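Local coordinates for protein glycosyl hyrolase, family 3 (Deinococcus radiodurans, PDB 3TEV) that probably hydrolyses O-glycosidic bonds, as a family 3 glycoside hydrolase whose N-terminal domain has the TIM-barrel fold, at residues 14-19 and 315-320; 29-34 and 65-70; 36-41 and 297-302; 128-133 and 221-226; 282-287 and 307-312. One frame throughout, in Å; residues are numbered along the deposited sequence. Where two conformers were deposited one is given.

Contact 1 (14-19 and 315-320); sequences DPVRPG and AAVATK
V16 meets helix 314-330 with both of its methyl branches, and the two branches do different work. CG1, anti to the backbone N (chi1 179°), lies beside V317, with 3.8 Å between V16 CG1 and V317 CG2. The other branch, V16 CG2, turns to the helix backbone instead and stops 3.7 Å from A318 CA, with A318 CB a little farther off at 4.2 Å. The fork of V16 thus straddles the step from V317 to A318. The two valine side chains cross obliquely rather than meeting end on: V317 CG2, placed between its own backbone N and carbonyl carbon (chi1 -62°), approaches the branch point of its partner, 3.7 Å from V16 CB. V317 also touches L21 and Y309, so this small patch continues into a larger apolar cluster. Polar bonds frame it from outside: D14 OD2 pairs with R325 in a salt bridge, and D14 O accepts from R321 NH2. With an alanine in place of V16, V317 CG2 would probably lose its contact with CG1, and the A318 backbone the methyl lying against it. No hydrogen bond joins residues 14-19 to residues 315-320. The chemistry is therefore one of shape and exclusion of water, fastening the loop before the first barrel strand to helix 314-330, while the bonds to R321 and R325 supply the directional part of the attachment.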
# COMPACT_ATOMS: atom_id res chain seq x y z
N ASP A 14 -0.69 1.54 26.55
CA ASP A 14 -0.32 0.98 25.26
C ASP A 14 0.10 2.12 24.32
O ASP A 14 -0.50 2.31 23.26
CB ASP A 14 -1.51 0.18 24.71
CG ASP A 14 -1.13 -0.73 23.56
OD1 ASP A 14 0.08 -1.01 23.36
OD2 ASP A 14 -2.06 -1.19 22.85
N PRO A 15 1.11 2.92 24.72
CA PRO A 15 1.51 4.04 23.86
C PRO A 15 2.00 3.56 22.50
O PRO A 15 2.47 2.43 22.37
CB PRO A 15 2.63 4.74 24.65
CG PRO A 15 2.98 3.82 25.77
CD PRO A 15 1.89 2.84 25.98
N VAL A 16 1.82 4.39 21.48
CA VAL A 16 2.20 4.01 20.12
C VAL A 16 3.72 3.93 20.03
O VAL A 16 4.41 4.81 20.50
CB VAL A 16 1.68 5.02 19.09
CG1 VAL A 16 2.13 4.63 17.67
CG2 VAL A 16 0.15 5.11 19.17
N ARG A 17 4.23 2.86 19.44
CA ARG A 17 5.66 2.76 19.20
C ARG A 17 5.97 3.05 17.74
O ARG A 17 5.15 2.79 16.87
CB ARG A 17 6.14 1.38 19.57
CG ARG A 17 5.84 1.04 21.02
CD ARG A 17 6.26 -0.37 21.31
NE ARG A 17 7.71 -0.46 21.27
CZ ARG A 17 8.39 -1.61 21.31
NH1 ARG A 17 7.72 -2.77 21.38
NH2 ARG A 17 9.73 -1.57 21.27
N PRO A 18 7.18 3.57 17.46
CA PRO A 18 7.52 3.89 16.06
C PRO A 18 7.41 2.68 15.15
O PRO A 18 6.98 2.83 14.03
CB PRO A 18 8.97 4.39 16.14
CG PRO A 18 9.44 4.10 17.54
CD PRO A 18 8.24 3.95 18.41
N GLY A 19 7.77 1.49 15.62
CA GLY A 19 7.68 0.29 14.78
C GLY A 19 6.27 -0.09 14.36
O GLY A 19 6.09 -0.81 13.38
N ALA A 315 -1.69 11.64 19.88
CA ALA A 315 -3.09 11.46 19.49
C ALA A 315 -3.20 11.14 18.00
O ALA A 315 -3.95 10.24 17.60
CB ALA A 315 -3.92 12.71 19.85
N ALA A 316 -2.43 11.85 17.18
CA ALA A 316 -2.42 11.62 15.75
C ALA A 316 -1.95 10.20 15.44
O ALA A 316 -2.60 9.49 14.65
CB ALA A 316 -1.55 12.66 15.04
N VAL A 317 -0.86 9.75 16.06
CA VAL A 317 -0.37 8.40 15.74
C VAL A 317 -1.25 7.28 16.32
O VAL A 317 -1.29 6.16 15.78
CB VAL A 317 1.14 8.18 16.05
CG1 VAL A 317 2.00 9.12 15.19
CG2 VAL A 317 1.43 8.33 17.53
N ALA A 318 -1.96 7.59 17.40
CA ALA A 318 -2.94 6.66 17.97
C ALA A 318 -4.03 6.38 16.94
O ALA A 318 -4.42 5.22 16.73
CB ALA A 318 -3.53 7.20 19.32
N THR A 319 -4.50 7.44 16.29
CA THR A 319 -5.51 7.33 15.23
C THR A 319 -4.97 6.47 14.06
O THR A 319 -5.67 5.59 13.56
CB THR A 319 -5.91 8.74 14.72
OG1 THR A 319 -6.43 9.52 15.81
CG2 THR A 319 -6.98 8.66 13.62
N LYS A 320 -3.74 6.71 13.65
CA LYS A 320 -3.14 5.92 12.58
C LYS A 320 -3.05 4.45 12.98
O LYS A 320 -3.44 3.58 12.21
CB LYS A 320 -1.76 6.45 12.17
CG LYS A 320 -1.73 7.91 11.71
CD LYS A 320 -0.24 8.38 11.61
CE LYS A 320 -0.12 9.87 11.32
NZ LYS A 320 -0.82 10.21 10.04

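Contact 2 (29-34 and 65-70); sequences PELDKD and ADLREV
L31 carries the whole apolar side of this contact, its two methyl groups settling on one face of helix 57-71. A chi1 of -167° extends the isobutyl group to the helix, where its ends divide: L31 CD1 packs against L67 CD2 at 3.9 Å, whereas L31 CD2 enters between two residues one turn apart, 3.8 Å from D66 CB and equally 3.8 Å from V70 CG2. L67 is the buried member of the group. L39, from helix 33-42, touches L31, L67 and V70 alike, completing a small aliphatic cluster in which the loop after the first barrel strand is seated on the helix that follows the second.

The side of the contact toward the D66 carboxylate is looser and wetter. The D66 side chain slides past that of L31 in the opposite direction, offering the CB to the leucine and carrying the carboxylate to a water molecule. The firmer half of this bridge is the bond from L31 N to the water, at 3.0 Å; the water also donates to D66 OD2, at a modelled 2.5 Å that is shorter than usual and doubtful in its exact length. Farther along, D32 is the N-cap of helix 33-42, its OD1 bonded to T35 OG1. The contact has an apolar half and a hydrated half: the methyl groups make the direct contacts, and a water joins the polar groups at the margin.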
# COMPACT_ATOMS: atom_id res chain seq x y z
N PRO A 29 13.08 -16.88 2.92
CA PRO A 29 11.91 -17.76 3.05
C PRO A 29 11.69 -18.31 4.47
O PRO A 29 10.63 -18.89 4.72
CB PRO A 29 12.23 -18.91 2.10
CG PRO A 29 13.71 -18.94 2.05
CD PRO A 29 14.14 -17.51 2.11
N GLU A 30 12.67 -18.15 5.36
CA GLU A 30 12.53 -18.62 6.75
C GLU A 30 12.70 -17.48 7.75
O GLU A 30 13.49 -16.57 7.52
CB GLU A 30 13.51 -19.77 7.07
CG GLU A 30 13.23 -21.05 6.25
CD GLU A 30 14.50 -21.84 5.88
OE1 GLU A 30 15.39 -22.02 6.75
OE2 GLU A 30 14.59 -22.28 4.70
N LEU A 31 11.96 -17.53 8.85
CA LEU A 31 12.08 -16.51 9.88
C LEU A 31 13.22 -16.90 10.83
O LEU A 31 13.02 -17.68 11.76
CB LEU A 31 10.76 -16.34 10.64
CG LEU A 31 10.63 -15.10 11.54
CD1 LEU A 31 10.75 -13.85 10.68
CD2 LEU A 31 9.31 -15.09 12.31
N ASP A 32 14.41 -16.39 10.57
CA ASP A 32 15.57 -16.66 11.42
C ASP A 32 15.40 -15.98 12.79
O ASP A 32 14.68 -14.99 12.92
CB ASP A 32 16.83 -16.14 10.73
CG ASP A 32 16.72 -14.66 10.43
OD1 ASP A 32 15.91 -14.29 9.54
OD2 ASP A 32 17.39 -13.86 11.11
N LYS A 33 16.07 -16.52 13.80
CA LYS A 33 16.00 -15.99 15.17
C LYS A 33 16.30 -14.49 15.32
O LYS A 33 15.61 -13.80 16.08
CB LYS A 33 16.85 -16.83 16.15
CG LYS A 33 18.34 -16.90 15.80
CD LYS A 33 19.20 -17.65 16.84
CE LYS A 33 20.64 -17.77 16.30
NZ LYS A 33 21.57 -18.61 17.13
N ASP A 34 17.30 -13.98 14.61
CA ASP A 34 17.66 -12.56 14.69
C ASP A 34 16.54 -11.68 14.17
O ASP A 34 16.23 -10.64 14.74
CB ASP A 34 18.99 -12.26 13.98
CG ASP A 34 20.23 -12.82 14.73
OD1 ASP A 34 20.20 -12.92 15.99
OD2 ASP A 34 21.24 -13.14 14.08
N ALA A 65 2.89 -18.31 9.59
CA ALA A 65 2.48 -18.77 10.91
C ALA A 65 3.48 -18.26 11.91
O ALA A 65 3.10 -17.73 12.95
CB ALA A 65 2.34 -20.31 10.97
N ASP A 66 4.77 -18.41 11.60
CA ASP A 66 5.81 -17.86 12.46
C ASP A 66 5.66 -16.34 12.68
O ASP A 66 5.80 -15.85 13.80
CB ASP A 66 7.19 -18.19 11.89
CG ASP A 66 7.50 -19.69 11.92
OD1 ASP A 66 6.79 -20.47 12.59
OD2 ASP A 66 8.46 -20.09 11.24
N LEU A 67 5.36 -15.62 11.61
CA LEU A 67 5.23 -14.16 11.69
C LEU A 67 4.05 -13.79 12.56
O LEU A 67 4.12 -12.84 13.33
CB LEU A 67 5.06 -13.54 10.32
CG LEU A 67 6.34 -13.47 9.50
CD1 LEU A 67 6.02 -13.28 7.96
CD2 LEU A 67 7.23 -12.36 10.06
N ARG A 68 2.96 -14.54 12.43
CA ARG A 68 1.81 -14.29 13.23
C ARG A 68 2.09 -14.57 14.71
O ARG A 68 1.59 -13.85 15.58
CB ARG A 68 0.61 -15.12 12.74
CG ARG A 68 -0.55 -15.18 13.73
CD ARG A 68 -1.16 -13.79 14.00
NE ARG A 68 -2.29 -13.88 14.92
CZ ARG A 68 -2.17 -13.96 16.25
NH1 ARG A 68 -0.97 -13.98 16.83
NH2 ARG A 68 -3.27 -14.04 17.00
N GLU A 69 2.89 -15.59 14.99
CA GLU A 69 3.23 -15.94 16.37
C GLU A 69 4.10 -14.84 17.01
O GLU A 69 3.86 -14.44 18.14
CB GLU A 69 3.92 -17.30 16.44
CG GLU A 69 4.52 -17.64 17.81
CD GLU A 69 3.47 -17.81 18.89
OE1 GLU A 69 2.30 -18.10 18.56
OE2 GLU A 69 3.82 -17.65 20.09
N VAL A 70 5.08 -14.34 16.26
CA VAL A 70 5.98 -13.30 16.75
C VAL A 70 5.27 -11.95 16.87
O VAL A 70 5.40 -11.28 17.87
CB VAL A 70 7.24 -13.20 15.85
CG1 VAL A 70 8.19 -12.07 16.31
CG2 VAL A 70 7.97 -14.53 15.85
O HOH W 1 9.74 -19.54 9.11

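Contact 3 (36-41 and 297-302); sequences AAYLRE and EVQQAT
Y38 is the residue through which helix 33-42 reaches across to helix 296-309, and its ring does so lengthwise, hydroxyl first. Its chi1 of 172° directs the ring out from the helix; the CA atoms of Y38 and Q300 remain 10.2 Å apart, a span bridged mainly by the tyrosine side chain. The hydroxyl comes down beside Q299, with Y38 OH 3.3 Å from Q299 CB and 3.0 Å from Q299 OE1. The amide plane is turned 32° from that of the ring. Q299 runs extended beyond CG, and its NE2 is hydrogen-bonded to the carbonyl of D25, a bond that limits how the amide can turn. Q300 approaches differently: its CG lies at the ring edge, near the ring plane, 4.3 Å from Y38 CE1. R296 adds a cation-pi interaction with the same ring, and H42 meets it with its own ring steeply inclined.

In the TIM-barrel fold these two helices follow the first strand, 22-24, and the last, 290-291, which lie side by side in the parallel sheet, so the contact belongs to the seam where the barrel closes. I24 of the first strand touches both Y38 and Q299 from the barrel side.

L39, next in sequence, turns to another neighbour and faces helix 57-71. R40, one residue on, lies at the surface of the protein and touches V70 of that same helix.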
# COMPACT_ATOMS: atom_id res chain seq x y z
N ALA A 36 13.34 -12.59 14.15
CA ALA A 36 12.30 -12.70 15.17
C ALA A 36 12.59 -11.73 16.33
O ALA A 36 11.68 -11.02 16.78
CB ALA A 36 12.19 -14.12 15.68
N ALA A 37 13.83 -11.72 16.80
CA ALA A 37 14.23 -10.87 17.93
C ALA A 37 14.00 -9.40 17.55
O ALA A 37 13.50 -8.61 18.33
CB ALA A 37 15.71 -11.12 18.31
N TYR A 38 14.34 -9.06 16.32
CA TYR A 38 14.20 -7.71 15.81
C TYR A 38 12.73 -7.24 15.68
O TYR A 38 12.39 -6.15 16.12
CB TYR A 38 14.94 -7.65 14.48
CG TYR A 38 14.78 -6.39 13.69
CD1 TYR A 38 15.57 -5.27 13.97
CD2 TYR A 38 13.88 -6.33 12.63
CE1 TYR A 38 15.45 -4.12 13.23
CE2 TYR A 38 13.74 -5.17 11.87
CZ TYR A 38 14.55 -4.07 12.19
OH TYR A 38 14.45 -2.93 11.45
N LEU A 39 11.86 -8.07 15.07
CA LEU A 39 10.44 -7.75 15.04
C LEU A 39 9.86 -7.50 16.44
O LEU A 39 9.11 -6.55 16.68
CB LEU A 39 9.65 -8.87 14.37
CG LEU A 39 9.90 -9.09 12.87
CD1 LEU A 39 9.42 -10.47 12.41
CD2 LEU A 39 9.27 -7.96 12.04
N ARG A 40 10.23 -8.38 17.37
CA ARG A 40 9.70 -8.32 18.71
C ARG A 40 10.25 -7.08 19.42
O ARG A 40 9.49 -6.31 20.01
CB ARG A 40 10.10 -9.61 19.43
CG ARG A 40 9.13 -10.07 20.45
CD ARG A 40 9.62 -11.36 21.13
NE ARG A 40 9.18 -12.60 20.49
CZ ARG A 40 7.93 -13.07 20.54
NH1 ARG A 40 6.97 -12.38 21.17
NH2 ARG A 40 7.62 -14.22 19.95
N GLU A 41 11.55 -6.86 19.31
CA GLU A 41 12.22 -5.69 19.91
C GLU A 41 11.56 -4.34 19.58
O GLU A 41 11.40 -3.52 20.46
CB GLU A 41 13.69 -5.67 19.47
CG GLU A 41 14.51 -4.53 20.02
CD GLU A 41 16.01 -4.75 19.84
OE1 GLU A 41 16.44 -5.30 18.79
OE2 GLU A 41 16.76 -4.35 20.76
N GLU A 297 19.93 -1.70 8.40
CA GLU A 297 20.43 -0.35 8.66
C GLU A 297 19.51 0.76 8.17
O GLU A 297 19.30 1.75 8.90
CB GLU A 297 21.83 -0.14 8.08
CG GLU A 297 22.93 -0.99 8.74
CD GLU A 297 23.13 -2.38 8.11
OE1 GLU A 297 22.30 -2.86 7.29
OE2 GLU A 297 24.16 -3.01 8.45
N VAL A 298 18.96 0.65 6.96
CA VAL A 298 18.00 1.68 6.55
C VAL A 298 16.69 1.61 7.32
O VAL A 298 16.09 2.64 7.58
CB VAL A 298 17.79 1.83 5.00
CG1 VAL A 298 19.12 1.83 4.29
CG2 VAL A 298 16.84 0.78 4.41
N GLN A 299 16.26 0.41 7.69
CA GLN A 299 15.04 0.26 8.50
C GLN A 299 15.25 0.92 9.87
O GLN A 299 14.38 1.66 10.36
CB GLN A 299 14.63 -1.21 8.65
CG GLN A 299 14.18 -1.90 7.34
CD GLN A 299 13.87 -3.38 7.51
OE1 GLN A 299 13.91 -3.91 8.62
NE2 GLN A 299 13.54 -4.05 6.42
N GLN A 300 16.44 0.68 10.45
CA GLN A 300 16.83 1.26 11.73
C GLN A 300 16.87 2.78 11.68
O GLN A 300 16.40 3.45 12.62
CB GLN A 300 18.17 0.67 12.23
CG GLN A 300 18.02 -0.76 12.75
CD GLN A 300 19.35 -1.43 13.15
OE1 GLN A 300 20.41 -1.16 12.55
NE2 GLN A 300 19.29 -2.32 14.15
N ALA A 301 17.36 3.33 10.58
CA ALA A 301 17.41 4.78 10.43
C ALA A 301 16.00 5.36 10.34
O ALA A 301 15.75 6.47 10.83
CB ALA A 301 18.28 5.20 9.22
N THR A 302 15.07 4.62 9.72
CA THR A 302 13.70 5.07 9.63
C THR A 302 13.02 5.03 11.01
O THR A 302 12.40 6.01 11.42
CB THR A 302 12.90 4.25 8.59
OG1 THR A 302 13.58 4.32 7.33
CG2 THR A 302 11.51 4.80 8.41

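Contact 4 (128-133 and 221-226); sequences WNFTPV and AIMTAH
Strands 128-129 and 221-224 run parallel with strand 174-180 between them, so F130 and M223 have CA atoms 8.1 Å apart and no direct backbone bond. Across that gap the selenomethionine M223 reaches the phenyl ring of F130, the side chains crossing at about a right angle. Its terminal methyl does the touching, M223 CE lying 4.0 Å from F130 CE1. The heavier atom takes part in a Met-aromatic contact: M223 SE is 5.0 Å from the ring centroid and 43° off the ring normal, an oblique approach. W128 lies on the other side of the ring plane, its indole presenting an edge with W128 NE1 3.1 Å above the plane of the F130 ring, over its centre. F130 therefore lies between the indole edge and the selenomethionine end. W128 also reaches across at the far end of its indole, CH2 standing 4.2 Å from A221 CB. F130 is the centre of an inverse gamma turn, and its carbonyl O accepts from K178 NZ. All four residues are buried in the barrel interior: W128 touches V258 and V260, M223 touches V260 and D262, and C176 of the intervening strand packs against both W128 and F130, with A78 of strand 76-79 beside them.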
# COMPACT_ATOMS: atom_id res chain seq x y z
N TRP A 128 -3.26 -9.45 3.50
CA TRP A 128 -3.19 -8.21 2.73
C TRP A 128 -2.52 -8.48 1.38
O TRP A 128 -1.43 -9.03 1.33
CB TRP A 128 -2.45 -7.16 3.55
CG TRP A 128 -2.11 -5.85 2.88
CD1 TRP A 128 -1.66 -5.66 1.58
CD2 TRP A 128 -2.08 -4.55 3.50
NE1 TRP A 128 -1.39 -4.31 1.37
CE2 TRP A 128 -1.65 -3.62 2.52
CE3 TRP A 128 -2.38 -4.08 4.78
CZ2 TRP A 128 -1.53 -2.24 2.79
CZ3 TRP A 128 -2.25 -2.71 5.04
CH2 TRP A 128 -1.85 -1.82 4.05
N ASN A 129 -3.18 -8.08 0.30
CA ASN A 129 -2.64 -8.19 -1.05
C ASN A 129 -2.66 -6.82 -1.72
O ASN A 129 -3.67 -6.10 -1.66
CB ASN A 129 -3.45 -9.19 -1.88
CG ASN A 129 -2.76 -9.57 -3.18
OD1 ASN A 129 -1.56 -9.32 -3.37
ND2 ASN A 129 -3.51 -10.18 -4.10
N PHE A 130 -1.57 -6.44 -2.37
CA PHE A 130 -1.49 -5.13 -3.04
C PHE A 130 -2.09 -5.18 -4.45
O PHE A 130 -1.35 -5.15 -5.44
CB PHE A 130 -0.04 -4.66 -3.11
CG PHE A 130 0.47 -4.08 -1.83
CD1 PHE A 130 0.09 -2.80 -1.43
CD2 PHE A 130 1.38 -4.79 -1.04
CE1 PHE A 130 0.58 -2.26 -0.22
CE2 PHE A 130 1.88 -4.26 0.15
CZ PHE A 130 1.50 -3.00 0.57
N THR A 131 -3.41 -5.33 -4.52
CA THR A 131 -4.23 -5.15 -5.74
C THR A 131 -5.58 -4.63 -5.25
O THR A 131 -5.88 -4.75 -4.06
CB THR A 131 -4.51 -6.47 -6.56
OG1 THR A 131 -4.85 -7.55 -5.67
CG2 THR A 131 -3.36 -6.85 -7.47
N PRO A 132 -6.40 -4.05 -6.15
CA PRO A 132 -6.13 -3.92 -7.59
C PRO A 132 -5.34 -2.66 -7.96
O PRO A 132 -5.35 -1.66 -7.24
CB PRO A 132 -7.54 -3.81 -8.18
CG PRO A 132 -8.32 -3.04 -7.10
CD PRO A 132 -7.71 -3.49 -5.77
N VAL A 133 -4.65 -2.75 -9.09
CA VAL A 133 -4.15 -1.59 -9.78
C VAL A 133 -5.40 -0.86 -10.30
O VAL A 133 -6.21 -1.46 -10.99
CB VAL A 133 -3.24 -2.04 -10.95
CG1 VAL A 133 -3.00 -0.90 -11.95
CG2 VAL A 133 -1.93 -2.61 -10.41
N ALA A 221 -7.90 -0.09 2.09
CA ALA A 221 -6.54 0.45 2.09
C ALA A 221 -6.17 0.99 0.71
O ALA A 221 -6.61 0.45 -0.34
CB ALA A 221 -5.54 -0.61 2.49
N ILE A 222 -5.39 2.07 0.72
CA ILE A 222 -4.93 2.71 -0.48
C ILE A 222 -3.42 2.95 -0.39
O ILE A 222 -2.95 3.43 0.63
CB ILE A 222 -5.60 4.07 -0.66
CG1 ILE A 222 -7.11 3.88 -0.93
CG2 ILE A 222 -4.95 4.83 -1.82
CD1 ILE A 222 -7.86 5.18 -1.20
N MSE A 223 -2.69 2.61 -1.45
CA MSE A 223 -1.27 2.87 -1.52
C MSE A 223 -1.02 4.09 -2.40
O MSE A 223 -1.56 4.17 -3.52
CB MSE A 223 -0.53 1.69 -2.09
CG MSE A 223 1.00 1.84 -2.01
SE MSE A 223 1.82 0.67 -3.28
CE MSE A 223 3.24 -0.05 -2.25
N THR A 224 -0.22 5.02 -1.88
CA THR A 224 0.04 6.26 -2.59
C THR A 224 1.25 6.18 -3.50
O THR A 224 2.18 5.43 -3.25
CB THR A 224 0.40 7.37 -1.63
OG1 THR A 224 1.71 7.07 -1.11
CG2 THR A 224 -0.58 7.43 -0.52
N ALA A 225 1.27 7.06 -4.47
CA ALA A 225 2.28 7.15 -5.50
C ALA A 225 3.27 8.29 -5.25
O ALA A 225 2.86 9.39 -4.90
CB ALA A 225 1.52 7.44 -6.80
N HIS A 226 4.56 8.05 -5.47
CA HIS A 226 5.57 9.11 -5.43
C HIS A 226 5.48 9.97 -6.71
O HIS A 226 6.44 10.05 -7.46
CB HIS A 226 6.99 8.54 -5.33
CG HIS A 226 7.21 7.61 -4.18
ND1 HIS A 226 6.72 7.85 -2.91
CD2 HIS A 226 7.91 6.45 -4.10
CE1 HIS A 226 7.08 6.87 -2.11
NE2 HIS A 226 7.81 6.01 -2.80

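Contact 5 (282-287 and 307-312); sequences ALRAGA and AEYVPE
Apolar packing comes first: the ring of Y309 reaches from helix 296-309 to L283 and R284. A chi1 of 157° swings the ring away from its own backbone N, toward the last turn of helix 275-285. On its CE2 side lies L283, with L283 CB 3.8 Å and L283 CD1 3.9 Å from Y309 CE2. On the CE1 side the aliphatic part of R284 runs past the ring in the opposite direction, R284 CG being 3.6 Å from Y309 CE1. An alanine in place of Y309 would probably leave a gap between the two helices and deprive both L283 and the R284 chain of the surface they lie on.

The charged end adds a second kind of contact. Guanidinium and phenol planes stand 85° apart, so the groups are not stacked flat; Y309 CD1 lies over one guanidinium face.

Backbone hydrogen bonds shape the helix end itself, a Schellman motif at G286, where A287 N bonds to A282 O at 3.0 Å.

Helix 314-330 is the third partner, its V317 and K320 touching Y309, while L283 rests on V290 of strand 290-291.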
# COMPACT_ATOMS: atom_id res chain seq x y z
N ALA A 282 5.77 11.74 5.41
CA ALA A 282 4.61 10.96 4.97
C ALA A 282 3.57 10.80 6.08
O ALA A 282 2.37 10.96 5.82
CB ALA A 282 5.03 9.57 4.44
N LEU A 283 4.03 10.48 7.29
CA LEU A 283 3.11 10.27 8.39
C LEU A 283 2.41 11.59 8.70
O LEU A 283 1.19 11.62 8.82
CB LEU A 283 3.82 9.70 9.62
CG LEU A 283 4.31 8.25 9.46
CD1 LEU A 283 5.38 7.96 10.51
CD2 LEU A 283 3.15 7.22 9.51
N ARG A 284 3.17 12.68 8.76
CA ARG A 284 2.60 14.01 9.03
C ARG A 284 1.59 14.41 7.96
O ARG A 284 0.52 14.93 8.28
CB ARG A 284 3.69 15.08 9.11
CG ARG A 284 4.46 15.13 10.41
CD ARG A 284 5.32 16.41 10.49
NE ARG A 284 5.85 16.60 11.84
CZ ARG A 284 7.14 16.75 12.14
NH1 ARG A 284 8.06 16.78 11.18
NH2 ARG A 284 7.50 16.90 13.40
N ALA A 285 1.94 14.18 6.69
CA ALA A 285 1.04 14.52 5.59
C ALA A 285 -0.30 13.77 5.65
O ALA A 285 -1.31 14.25 5.12
CB ALA A 285 1.73 14.27 4.25
N GLY A 286 -0.31 12.59 6.27
CA GLY A 286 -1.54 11.80 6.36
C GLY A 286 -1.49 10.28 6.20
O GLY A 286 -2.52 9.63 6.35
N ALA A 287 -0.32 9.72 5.85
CA ALA A 287 -0.16 8.26 5.82
C ALA A 287 -0.35 7.66 7.21
O ALA A 287 0.04 8.27 8.22
CB ALA A 287 1.22 7.89 5.30
N ALA A 307 10.90 7.57 15.77
CA ALA A 307 10.96 7.59 17.24
C ALA A 307 10.98 9.02 17.82
O ALA A 307 10.52 9.23 18.93
CB ALA A 307 12.17 6.79 17.77
N GLU A 308 11.49 9.98 17.05
CA GLU A 308 11.52 11.39 17.49
C GLU A 308 10.19 12.11 17.22
O GLU A 308 9.83 13.04 17.94
CB GLU A 308 12.64 12.15 16.78
CG GLU A 308 14.00 11.53 16.98
CD GLU A 308 14.41 11.50 18.45
OE1 GLU A 308 14.08 12.46 19.20
OE2 GLU A 308 15.05 10.50 18.87
N TYR A 309 9.48 11.66 16.20
CA TYR A 309 8.19 12.23 15.81
C TYR A 309 7.05 11.79 16.74
O TYR A 309 6.25 12.59 17.19
CB TYR A 309 7.92 11.84 14.35
CG TYR A 309 6.47 11.85 13.91
CD1 TYR A 309 5.76 13.04 13.72
CD2 TYR A 309 5.80 10.65 13.63
CE1 TYR A 309 4.42 13.03 13.31
CE2 TYR A 309 4.51 10.64 13.21
CZ TYR A 309 3.82 11.83 13.05
OH TYR A 309 2.50 11.77 12.64
N VAL A 310 7.01 10.51 17.02
CA VAL A 310 5.93 9.87 17.77
C VAL A 310 5.58 10.50 19.15
O VAL A 310 4.39 10.73 19.41
CB VAL A 310 6.22 8.34 17.86
CG1 VAL A 310 5.70 7.75 19.11
CG2 VAL A 310 5.66 7.64 16.62
N PRO A 311 6.59 10.80 20.01
CA PRO A 311 6.28 11.35 21.36
C PRO A 311 5.56 12.70 21.36
O PRO A 311 4.83 13.00 22.29
CB PRO A 311 7.66 11.52 22.03
CG PRO A 311 8.59 10.65 21.25
CD PRO A 311 8.04 10.63 19.82
N GLU A 312 5.78 13.51 20.34
CA GLU A 312 5.10 14.80 20.29
C GLU A 312 3.80 14.76 19.47
O GLU A 312 3.14 15.78 19.29
CB GLU A 312 6.06 15.90 19.83
CG GLU A 312 7.25 16.14 20.79
CD GLU A 312 6.82 16.71 22.17
OE1 GLU A 312 5.88 17.55 22.23
OE2 GLU A 312 7.42 16.34 23.20

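Contacts 1 and 3 join N-terminal elements to the last helices, and contact 5 packs two late helices together. Contacts 1 and 5, with centres 9 Å apart, are joined by probable hydrogen bonds, K320 NZ lying 2.7 Å from L283 O and 2.8 Å from A287 O. Another connects contact 1 to contact 3, R17 NH2 standing 2.7 Å from E41 O. Contact 3 shares helix 33-42 with contact 2, where L67 CD2 and L39 CD1 are 3.7 Å apart, and helix 296-309 with contact 5. Contact 4 stands alone in the core, its centre 21 to 25 Å from the others. As in TIM barrels generally, an active site would be expected at the C-terminal strand ends, toward which contact 4 runs; no ligand marks it here.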